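Local atomic coordinates of EVE domain-containing protein (Pseudomonas syringae pv. tomato str. DC3000, PDB entry 2EVE), a protein that is of unknown function but, as an EVE domain related to the ASCH and PUA domains, may bind nucleic acid as PUA relatives do. Residues A[2-7]-A[134-139]; A[13-18]-A[47-52]; A[35-40]-A[130-135]. One frame throughout, in Å; residues are numbered along the deposited sequence.

Strand 3-8 leaves the N terminus; it belongs to contact 1 and lies beside strand 46-51, which belongs to contact 2. Helix 15-21 follows, and contact 2 closes the short loop between its start and strand 46-51. On the way the chain forms helix 32-40, which waits for contact 3 until residues 130-135 arrive, so contacts 2 and 3 cross along the sequence. Contact 1 closes the widest loop, with 2-7 and 134-139 enclosing contact 2; contact 3 ends on the same late stretch, sharing Val134 and Met135. Together they tie helices 15-21 and 32-40 and border strand 134-137 to the sheet around strands 3-8 and 46-51. Contacts 1 and 2 both reach the bound tris-hydroxymethyl-methyl-ammonium.

Contact 1 of 3, residues A[2-7]-A[134-139]; sequences AYWLMK and VMPVTA. With 144 (tris-hydroxymethyl-methyl-ammonium), chain D.
The Trp4 indole meets Met135 O at its edge, near the ring plane, while its benzo side lies against Pro136, CE3 3.4 Å from Pro136 CA. At the far edge of the indole, NE1 is bound to Asp45. The Tyr3 ring has Val137 O near its plane at one edge, and Trp142 stacks on it. Between the two rings, which point to opposite faces of the sheet, runs an antiparallel ladder: Leu5 N gives to Met135 O at 2.9 Å, and Met135 N returns a bond of 3.0 Å to Leu5 O. Val137 N also gives to Tyr3 O, and a water joins Tyr3 N to Val137 O.

Leu5 and Met135 run side by side on the face that also carries Val137, with Leu5 CB 3.8 Å from Met135 CG. The selenomethionine bends at its last torsion (chi3 72°), which brings its CE to 3.8 Å from Leu5 CD2. Met6 and Val134 pair likewise on the reverse face. Lys7, stretched beyond CG, runs past the ligand, its CD 3.4 Å from O4 of the tris-hydroxymethyl-methyl-ammonium; NZ makes a weak bond to Leu132 O. Backbone N-H and C=O groups are thus paired by the hydrogen bonds that add strand 134-137 to the sheet's border, and apolar side chains fill both faces, with Lys7 carrying the contact to the ligand pocket.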
loop_
_atom_site.group_PDB
_atom_site.type_symbol
_atom_site.label_atom_id
_atom_site.label_comp_id
_atom_site.label_asym_id
_atom_site.label_seq_id
_atom_site.Cartn_x
_atom_site.Cartn_y
_atom_site.Cartn_z
ATOM N N ALA A 2 2.579 -13.539 -4.283
ATOM C CA ALA A 2 2.251 -12.405 -5.196
ATOM C C ALA A 2 2.813 -11.088 -4.666
ATOM O O ALA A 2 3.089 -10.954 -3.475
ATOM C CB ALA A 2 0.738 -12.301 -5.363
ATOM N N TYR A 3 2.978 -10.123 -5.566
ATOM C CA TYR A 3 3.515 -8.808 -5.221
ATOM C C TYR A 3 2.488 -7.697 -5.418
ATOM O O TYR A 3 1.610 -7.786 -6.279
ATOM C CB TYR A 3 4.747 -8.504 -6.070
ATOM C CG TYR A 3 5.871 -9.502 -5.914
ATOM C CD1 TYR A 3 6.525 -9.665 -4.693
ATOM C CD2 TYR A 3 6.287 -10.281 -6.995
ATOM C CE1 TYR A 3 7.570 -10.579 -4.554
ATOM C CE2 TYR A 3 7.331 -11.196 -6.865
ATOM C CZ TYR A 3 7.966 -11.338 -5.642
ATOM O OH TYR A 3 9.003 -12.236 -5.513
ATOM N N TRP A 4 2.625 -6.641 -4.625
ATOM C CA TRP A 4 1.703 -5.517 -4.680
ATOM C C TRP A 4 2.401 -4.215 -4.323
ATOM O O TRP A 4 3.605 -4.181 -4.067
ATOM C CB TRP A 4 0.560 -5.723 -3.676
ATOM C CG TRP A 4 -0.037 -7.086 -3.674
ATOM C CD1 TRP A 4 0.439 -8.198 -3.034
ATOM C CD2 TRP A 4 -1.210 -7.499 -4.374
ATOM N NE1 TRP A 4 -0.365 -9.279 -3.298
ATOM C CE2 TRP A 4 -1.384 -8.878 -4.123
ATOM C CE3 TRP A 4 -2.129 -6.838 -5.197
ATOM C CZ2 TRP A 4 -2.445 -9.610 -4.665
ATOM C CZ3 TRP A 4 -3.185 -7.567 -5.737
ATOM C CH2 TRP A 4 -3.331 -8.938 -5.470
ATOM N N LEU A 5 1.618 -3.144 -4.312
ATOM C CA LEU A 5 2.095 -1.825 -3.926
ATOM C C LEU A 5 0.922 -1.134 -3.241
ATOM O O LEU A 5 -0.214 -1.202 -3.716
ATOM C CB LEU A 5 2.562 -1.012 -5.146
ATOM C CG LEU A 5 3.095 0.393 -4.838
ATOM C CD1 LEU A 5 4.203 0.780 -5.814
ATOM C CD2 LEU A 5 1.954 1.394 -4.895
HETATM N N MSE A 6 1.193 -0.501 -2.105
HETATM C CA MSE A 6 0.163 0.218 -1.363
HETATM C C MSE A 6 0.684 1.590 -0.945
HETATM O O MSE A 6 1.849 1.731 -0.580
HETATM C CB MSE A 6 -0.275 -0.583 -0.138
HETATM C CG MSE A 6 -0.844 -1.958 -0.482
HETATM SE SE MSE A 6 -1.950 -2.689 0.933
HETATM C CE MSE A 6 -0.514 -3.123 2.123
ATOM N N LYS A 7 -0.199 2.587 -0.990
ATOM C CA LYS A 7 0.150 3.969 -0.668
ATOM C C LYS A 7 -0.182 4.429 0.747
ATOM O O LYS A 7 -1.184 4.015 1.329
ATOM C CB LYS A 7 -0.549 4.920 -1.644
ATOM C CG LYS A 7 -0.243 4.669 -3.104
ATOM C CD LYS A 7 -0.949 5.694 -3.983
ATOM C CE LYS A 7 -0.677 5.440 -5.453
ATOM N NZ LYS A 7 -1.369 6.425 -6.328
ATOM N N VAL A 134 -3.991 0.808 -4.003
ATOM C CA VAL A 134 -3.560 -0.575 -3.785
ATOM C C VAL A 134 -3.590 -1.225 -5.163
ATOM O O VAL A 134 -4.615 -1.201 -5.847
ATOM C CB VAL A 134 -4.502 -1.341 -2.829
ATOM C CG1 VAL A 134 -3.999 -2.765 -2.646
ATOM C CG2 VAL A 134 -4.572 -0.630 -1.480
HETATM N N MSE A 135 -2.468 -1.810 -5.568
HETATM C CA MSE A 135 -2.373 -2.395 -6.898
HETATM C C MSE A 135 -1.460 -3.603 -6.972
HETATM O O MSE A 135 -0.560 -3.773 -6.149
HETATM C CB MSE A 135 -1.815 -1.352 -7.859
HETATM C CG MSE A 135 -0.375 -0.970 -7.505
HETATM SE SE MSE A 135 0.311 0.559 -8.458
HETATM C CE MSE A 135 -0.751 1.885 -7.547
ATOM N N PRO A 136 -1.678 -4.459 -7.977
ATOM C CA PRO A 136 -0.832 -5.639 -8.137
ATOM C C PRO A 136 0.473 -5.193 -8.803
ATOM O O PRO A 136 0.524 -4.143 -9.446
ATOM C CB PRO A 136 -1.667 -6.542 -9.046
ATOM C CG PRO A 136 -2.383 -5.558 -9.911
ATOM C CD PRO A 136 -2.802 -4.477 -8.933
ATOM N N VAL A 137 1.522 -5.981 -8.617
ATOM C CA VAL A 137 2.824 -5.711 -9.215
ATOM C C VAL A 137 3.268 -7.054 -9.786
ATOM O O VAL A 137 3.279 -8.054 -9.068
ATOM C CB VAL A 137 3.854 -5.226 -8.154
ATOM C CG1 VAL A 137 5.248 -5.151 -8.768
ATOM C CG2 VAL A 137 3.451 -3.855 -7.618
ATOM N N THR A 138 3.606 -7.092 -11.073
ATOM C CA THR A 138 4.032 -8.344 -11.692
ATOM C C THR A 138 5.427 -8.718 -11.217
ATOM O O THR A 138 6.150 -7.883 -10.672
ATOM C CB THR A 138 4.066 -8.242 -13.229
ATOM O OG1 THR A 138 5.107 -7.340 -13.623
ATOM C CG2 THR A 138 2.732 -7.750 -13.764
ATOM N N ALA A 139 5.802 -9.976 -11.418
ATOM C CA ALA A 139 7.121 -10.438 -11.014
ATOM C C ALA A 139 8.193 -9.644 -11.749
ATOM O O ALA A 139 9.244 -9.337 -11.189
ATOM C CB ALA A 139 7.271 -11.928 -11.312
HETATM C C1 144 D . 0.234 11.285 -3.969
HETATM N N 144 D . -0.309 10.471 -5.047
HETATM C C2 144 D . 0.776 10.231 -6.055
HETATM O O2 144 D . 2.215 10.294 -6.012
HETATM C C3 144 D . -1.520 11.240 -5.563
HETATM O O3 144 D . -2.235 10.585 -6.631
HETATM C C4 144 D . -0.651 9.176 -4.420
HETATM O O4 144 D . -1.741 8.886 -3.289
HETATM O O HOH W 1 2.603 -10.591 -8.390
#

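Contact 2 of 3, residues A[13-18]-A[47-52]; sequences FSISDL and FFFYHS. With 144 (tris-hydroxymethyl-methyl-ammonium), chain D.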
loop_
_atom_site.group_PDB
_atom_site.type_symbol
_atom_site.label_atom_id
_atom_site.label_comp_id
_atom_site.label_asym_id
_atom_site.label_seq_id
_atom_site.Cartn_x
_atom_site.Cartn_y
_atom_site.Cartn_z
ATOM N N PHE A 13 1.615 7.473 8.371
ATOM C CA PHE A 13 2.196 6.151 8.588
ATOM C C PHE A 13 3.295 5.961 7.553
ATOM O O PHE A 13 3.030 5.898 6.354
ATOM C CB PHE A 13 1.119 5.069 8.453
ATOM C CG PHE A 13 1.602 3.683 8.777
ATOM C CD1 PHE A 13 2.186 3.399 10.009
ATOM C CD2 PHE A 13 1.462 2.656 7.848
ATOM C CE1 PHE A 13 2.623 2.107 10.313
ATOM C CE2 PHE A 13 1.893 1.364 8.141
ATOM C CZ PHE A 13 2.474 1.089 9.375
ATOM N N SER A 14 4.534 5.890 8.030
ATOM C CA SER A 14 5.698 5.751 7.163
ATOM C C SER A 14 6.346 4.380 7.266
ATOM O O SER A 14 6.011 3.584 8.144
ATOM C CB SER A 14 6.744 6.798 7.540
ATOM O OG SER A 14 7.323 6.469 8.792
ATOM N N ILE A 15 7.294 4.113 6.374
ATOM C CA ILE A 15 7.994 2.840 6.402
ATOM C C ILE A 15 8.801 2.759 7.702
ATOM O O ILE A 15 9.047 1.668 8.216
ATOM C CB ILE A 15 8.931 2.675 5.176
ATOM C CG1 ILE A 15 9.620 1.310 5.216
ATOM C CG2 ILE A 15 9.949 3.802 5.135
ATOM C CD1 ILE A 15 8.679 0.134 5.047
ATOM N N SER A 16 9.203 3.915 8.233
ATOM C CA SER A 16 9.955 3.941 9.488
ATOM C C SER A 16 9.053 3.493 10.636
ATOM O O SER A 16 9.503 2.809 11.557
ATOM C CB SER A 16 10.495 5.348 9.780
ATOM O OG SER A 16 11.563 5.677 8.909
ATOM N N ASP A 17 7.783 3.887 10.582
ATOM C CA ASP A 17 6.835 3.490 11.619
ATOM C C ASP A 17 6.645 1.983 11.565
ATOM O O ASP A 17 6.565 1.326 12.603
ATOM C CB ASP A 17 5.473 4.167 11.427
ATOM C CG ASP A 17 5.518 5.668 11.657
ATOM O OD1 ASP A 17 6.164 6.110 12.633
ATOM O OD2 ASP A 17 4.888 6.403 10.870
ATOM N N LEU A 18 6.567 1.431 10.355
ATOM C CA LEU A 18 6.381 -0.011 10.198
ATOM C C LEU A 18 7.608 -0.752 10.712
ATOM O O LEU A 18 7.488 -1.802 11.337
ATOM C CB LEU A 18 6.127 -0.373 8.728
ATOM C CG LEU A 18 5.965 -1.872 8.421
ATOM C CD1 LEU A 18 4.813 -2.449 9.238
ATOM C CD2 LEU A 18 5.706 -2.073 6.928
ATOM N N PHE A 47 4.782 -6.317 -0.560
ATOM C CA PHE A 47 4.326 -5.110 -1.236
ATOM C C PHE A 47 5.292 -3.960 -1.065
ATOM O O PHE A 47 6.012 -3.878 -0.066
ATOM C CB PHE A 47 2.949 -4.685 -0.705
ATOM C CG PHE A 47 2.971 -4.154 0.707
ATOM C CD1 PHE A 47 3.132 -2.792 0.958
ATOM C CD2 PHE A 47 2.823 -5.017 1.788
ATOM C CE1 PHE A 47 3.148 -2.303 2.268
ATOM C CE2 PHE A 47 2.840 -4.538 3.099
ATOM C CZ PHE A 47 2.999 -3.184 3.338
ATOM N N PHE A 48 5.316 -3.080 -2.058
ATOM C CA PHE A 48 6.152 -1.896 -1.980
ATOM C C PHE A 48 5.379 -0.858 -1.186
ATOM O O PHE A 48 4.200 -0.614 -1.446
ATOM C CB PHE A 48 6.463 -1.347 -3.371
ATOM C CG PHE A 48 7.492 -2.137 -4.110
ATOM C CD1 PHE A 48 8.695 -2.478 -3.498
ATOM C CD2 PHE A 48 7.267 -2.543 -5.419
ATOM C CE1 PHE A 48 9.658 -3.210 -4.179
ATOM C CE2 PHE A 48 8.225 -3.276 -6.110
ATOM C CZ PHE A 48 9.423 -3.611 -5.489
ATOM N N PHE A 49 6.051 -0.271 -0.202
ATOM C CA PHE A 49 5.466 0.755 0.659
ATOM C C PHE A 49 5.744 2.091 -0.034
ATOM O O PHE A 49 6.876 2.577 -0.043
ATOM C CB PHE A 49 6.147 0.701 2.036
ATOM C CG PHE A 49 5.407 1.432 3.137
ATOM C CD1 PHE A 49 5.082 2.781 3.021
ATOM C CD2 PHE A 49 5.092 0.767 4.322
ATOM C CE1 PHE A 49 4.450 3.461 4.076
ATOM C CE2 PHE A 49 4.467 1.433 5.375
ATOM C CZ PHE A 49 4.143 2.781 5.256
ATOM N N TYR A 50 4.707 2.677 -0.620
ATOM C CA TYR A 50 4.841 3.934 -1.347
ATOM C C TYR A 50 4.402 5.145 -0.525
ATOM O O TYR A 50 3.277 5.199 -0.027
ATOM C CB TYR A 50 4.028 3.839 -2.646
ATOM C CG TYR A 50 4.047 5.081 -3.508
ATOM C CD1 TYR A 50 3.176 6.141 -3.260
ATOM C CD2 TYR A 50 4.937 5.193 -4.573
ATOM C CE1 TYR A 50 3.194 7.288 -4.055
ATOM C CE2 TYR A 50 4.964 6.333 -5.372
ATOM C CZ TYR A 50 4.094 7.371 -5.108
ATOM O OH TYR A 50 4.123 8.494 -5.896
ATOM N N HIS A 51 5.311 6.108 -0.378
ATOM C CA HIS A 51 5.030 7.332 0.363
ATOM C C HIS A 51 4.321 8.322 -0.550
ATOM O O HIS A 51 4.868 8.737 -1.569
ATOM C CB HIS A 51 6.329 7.950 0.887
ATOM C CG HIS A 51 6.859 7.288 2.119
ATOM N ND1 HIS A 51 8.020 7.698 2.740
ATOM C CD2 HIS A 51 6.376 6.264 2.862
ATOM C CE1 HIS A 51 8.228 6.955 3.813
ATOM N NE2 HIS A 51 7.245 6.079 3.911
ATOM N N SER A 52 3.105 8.701 -0.168
ATOM C CA SER A 52 2.291 9.625 -0.951
ATOM C C SER A 52 2.065 10.962 -0.245
ATOM O O SER A 52 2.234 11.065 0.969
ATOM C CB SER A 52 0.939 8.971 -1.253
ATOM O OG SER A 52 0.249 8.669 -0.049
HETATM C C1 144 D . 0.234 11.285 -3.969
HETATM N N 144 D . -0.309 10.471 -5.047
HETATM C C2 144 D . 0.776 10.231 -6.055
HETATM O O2 144 D . 2.215 10.294 -6.012
HETATM C C3 144 D . -1.520 11.240 -5.563
HETATM O O3 144 D . -2.235 10.585 -6.631
HETATM C C4 144 D . -0.651 9.176 -4.420
HETATM O O4 144 D . -1.741 8.886 -3.289
#
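Phe49 slides its ring beneath the first turn of helix 15-21, with Ile15 N 3.6 Å above one face and offset toward the rim. CG lies anti to the backbone N (chi1 -164°), which carries the ring there. Phe13 O sits at the ring edge, in plane, and Leu18 CD2 at another part of it. CZ, the tip of the ring, meets Ser14 C at 3.4 Å. The Phe13 ring lies beside it at an oblique tilt of 44°, touching CZ through CD2 at 3.7 Å, and Ile15 CD1 lies against CD2 of Phe49. Trp26 packs edge-to-face with Phe49.

Two residues on, His51 comes from the same side of the strand. Its NE2 accepts from Ile15 N at 3.2 Å, N-H pointing at it at 158° and lying in the imidazole plane. That bond satisfies an amide of the helix's first turn, which has no carbonyl of an earlier turn to bond to.

Ser14 and Asp17 pair reciprocally: Ser14 N gives to Asp17 OD2 at 2.9 Å, and Asp17 N gives to Ser14 OG at 3.2 Å. Tyr50 turns to the other side of the strand, where its OH shares a 2.6 Å hydrogen bond with O2 of the tris-hydroxymethyl-methyl-ammonium. Here a capping box starts a helix laid over one side of a strand in the mixed sheet of a PUA-related EVE domain, while the strand's other side supplies Tyr50 to the ligand pocket.

Contact 3 of 3, residues A[35-40]-A[130-135]; sequences RNFLRT and SRLSVM
Phe37 carries helix 32-40 onto residues 130-135, where the helix flanks the border strand of the EVE domain's mixed sheet. From its CB, the side chain first meets Val134 CG1 at 4.1 Å. The ring then swings out with CG anti to the carbonyl carbon (chi1 -84°), and CD2 arrives 3.5 Å from Val134 O. One bond further, CE2 touches Leu132 CD2 at 3.8 Å, the two side chains crossing at about a right angle. CZ, at the tip, reaches Pro136 CD at 3.5 Å, so the ring bears on Leu132 and Val134 and, just past the segment, on Pro136.

Val134 sends CG1 toward the helix backbone as well, near Leu38 N, with Leu38 CB a little farther off. Leu38 itself runs on to Val29 and to Leu97 of strand 95-110, and Ala34 covers Val134 and Leu132 from the preceding turn. No hydrogen bond crosses here, and Val134 O is buried with no polar partner in the model; the Phe37 ring lies against it.

On the helix itself, Arg35 grips Asn36 OD1 side-on through NE and NH2. Phe37 is also held at its backbone: Phe37 O accepts two donors from one residue, Thr40 N at 2.9 Å and Thr40 OG1 at 2.8 Å, the hydroxyl tilted 16° from the carbonyl plane.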
loop_
_atom_site.group_PDB
_atom_site.type_symbol
_atom_site.label_atom_id
_atom_site.label_comp_id
_atom_site.label_asym_id
_atom_site.label_seq_id
_atom_site.Cartn_x
_atom_site.Cartn_y
_atom_site.Cartn_z
ATOM N N ARG A 35 -9.842 -1.826 -2.621
ATOM C CA ARG A 35 -10.332 -2.763 -1.613
ATOM C C ARG A 35 -10.349 -4.170 -2.178
ATOM O O ARG A 35 -9.925 -5.121 -1.521
ATOM C CB ARG A 35 -11.761 -2.416 -1.173
ATOM C CG ARG A 35 -12.366 -3.449 -0.210
ATOM C CD ARG A 35 -13.895 -3.429 -0.197
ATOM N NE ARG A 35 -14.460 -3.991 -1.424
ATOM C CZ ARG A 35 -15.760 -4.210 -1.619
ATOM N NH1 ARG A 35 -16.637 -3.913 -0.665
ATOM N NH2 ARG A 35 -16.184 -4.727 -2.764
ATOM N N ASN A 36 -10.849 -4.307 -3.400
ATOM C CA ASN A 36 -10.926 -5.628 -4.000
ATOM C C ASN A 36 -9.548 -6.256 -4.160
ATOM O O ASN A 36 -9.386 -7.453 -3.916
ATOM C CB ASN A 36 -11.690 -5.562 -5.322
ATOM C CG ASN A 36 -13.178 -5.317 -5.111
ATOM O OD1 ASN A 36 -13.705 -5.551 -4.019
ATOM N ND2 ASN A 36 -13.864 -4.863 -6.156
ATOM N N PHE A 37 -8.553 -5.467 -4.558
ATOM C CA PHE A 37 -7.203 -6.007 -4.677
ATOM C C PHE A 37 -6.715 -6.410 -3.285
ATOM O O PHE A 37 -6.158 -7.491 -3.095
ATOM C CB PHE A 37 -6.240 -4.977 -5.272
ATOM C CG PHE A 37 -6.255 -4.924 -6.774
ATOM C CD1 PHE A 37 -6.070 -6.081 -7.523
ATOM C CD2 PHE A 37 -6.432 -3.717 -7.438
ATOM C CE1 PHE A 37 -6.061 -6.041 -8.919
ATOM C CE2 PHE A 37 -6.426 -3.662 -8.837
ATOM C CZ PHE A 37 -6.240 -4.826 -9.575
ATOM N N LEU A 38 -6.936 -5.538 -2.305
ATOM C CA LEU A 38 -6.508 -5.813 -0.938
ATOM C C LEU A 38 -7.073 -7.141 -0.436
ATOM O O LEU A 38 -6.377 -7.910 0.225
ATOM C CB LEU A 38 -6.933 -4.658 -0.021
ATOM C CG LEU A 38 -6.522 -4.712 1.454
ATOM C CD1 LEU A 38 -6.317 -3.298 1.972
ATOM C CD2 LEU A 38 -7.576 -5.442 2.268
ATOM N N ARG A 39 -8.330 -7.415 -0.768
ATOM C CA ARG A 39 -8.974 -8.653 -0.343
ATOM C C ARG A 39 -8.367 -9.906 -0.976
ATOM O O ARG A 39 -8.545 -11.005 -0.455
ATOM C CB ARG A 39 -10.472 -8.593 -0.651
ATOM C CG ARG A 39 -11.248 -7.667 0.272
ATOM C CD ARG A 39 -12.700 -7.573 -0.154
ATOM N NE ARG A 39 -13.522 -6.932 0.868
ATOM C CZ ARG A 39 -14.836 -6.763 0.762
ATOM N NH1 ARG A 39 -15.480 -7.181 -0.326
ATOM N NH2 ARG A 39 -15.512 -6.195 1.754
ATOM N N THR A 40 -7.660 -9.756 -2.094
ATOM C CA THR A 40 -7.056 -10.921 -2.732
ATOM C C THR A 40 -5.616 -11.167 -2.285
ATOM O O THR A 40 -4.996 -12.159 -2.683
ATOM C CB THR A 40 -7.095 -10.838 -4.284
ATOM O OG1 THR A 40 -6.298 -9.738 -4.753
ATOM C CG2 THR A 40 -8.532 -10.676 -4.766
ATOM N N SER A 130 -4.580 7.717 -13.030
ATOM C CA SER A 130 -4.717 6.647 -12.053
ATOM C C SER A 130 -4.747 7.178 -10.628
ATOM O O SER A 130 -3.920 8.005 -10.238
ATOM C CB SER A 130 -3.574 5.639 -12.194
ATOM O OG SER A 130 -3.694 4.608 -11.228
ATOM N N ARG A 131 -5.712 6.695 -9.853
ATOM C CA ARG A 131 -5.861 7.099 -8.461
ATOM C C ARG A 131 -6.042 5.871 -7.575
ATOM O O ARG A 131 -6.677 5.932 -6.521
ATOM C CB ARG A 131 -7.049 8.051 -8.318
ATOM C CG ARG A 131 -6.743 9.470 -8.787
ATOM C CD ARG A 131 -8.001 10.319 -8.857
ATOM N NE ARG A 131 -7.713 11.750 -8.961
ATOM C CZ ARG A 131 -6.971 12.308 -9.914
ATOM N NH1 ARG A 131 -6.775 13.621 -9.916
ATOM N NH2 ARG A 131 -6.418 11.560 -10.859
ATOM N N LEU A 132 -5.468 4.757 -8.018
ATOM C CA LEU A 132 -5.531 3.495 -7.288
ATOM C C LEU A 132 -4.436 3.502 -6.220
ATOM O O LEU A 132 -3.267 3.739 -6.527
ATOM C CB LEU A 132 -5.320 2.332 -8.261
ATOM C CG LEU A 132 -5.520 0.908 -7.743
ATOM C CD1 LEU A 132 -6.967 0.716 -7.297
ATOM C CD2 LEU A 132 -5.172 -0.085 -8.848
ATOM N N SER A 133 -4.820 3.241 -4.970
ATOM C CA SER A 133 -3.882 3.234 -3.845
ATOM C C SER A 133 -3.335 1.849 -3.499
ATOM O O SER A 133 -2.353 1.731 -2.765
ATOM C CB SER A 133 -4.550 3.838 -2.607
ATOM O OG SER A 133 -5.712 3.108 -2.257
ATOM N N VAL A 134 -3.991 0.808 -4.003
ATOM C CA VAL A 134 -3.560 -0.575 -3.785
ATOM C C VAL A 134 -3.590 -1.225 -5.163
ATOM O O VAL A 134 -4.615 -1.201 -5.847
ATOM C CB VAL A 134 -4.502 -1.341 -2.829
ATOM C CG1 VAL A 134 -3.999 -2.765 -2.646
ATOM C CG2 VAL A 134 -4.572 -0.630 -1.480
HETATM N N MSE A 135 -2.468 -1.810 -5.568
HETATM C CA MSE A 135 -2.373 -2.395 -6.898
HETATM C C MSE A 135 -1.460 -3.603 -6.972
HETATM O O MSE A 135 -0.560 -3.773 -6.149
HETATM C CB MSE A 135 -1.815 -1.352 -7.859
HETATM C CG MSE A 135 -0.375 -0.970 -7.505
HETATM SE SE MSE A 135 0.311 0.559 -8.458
HETATM C CE MSE A 135 -0.751 1.885 -7.547
#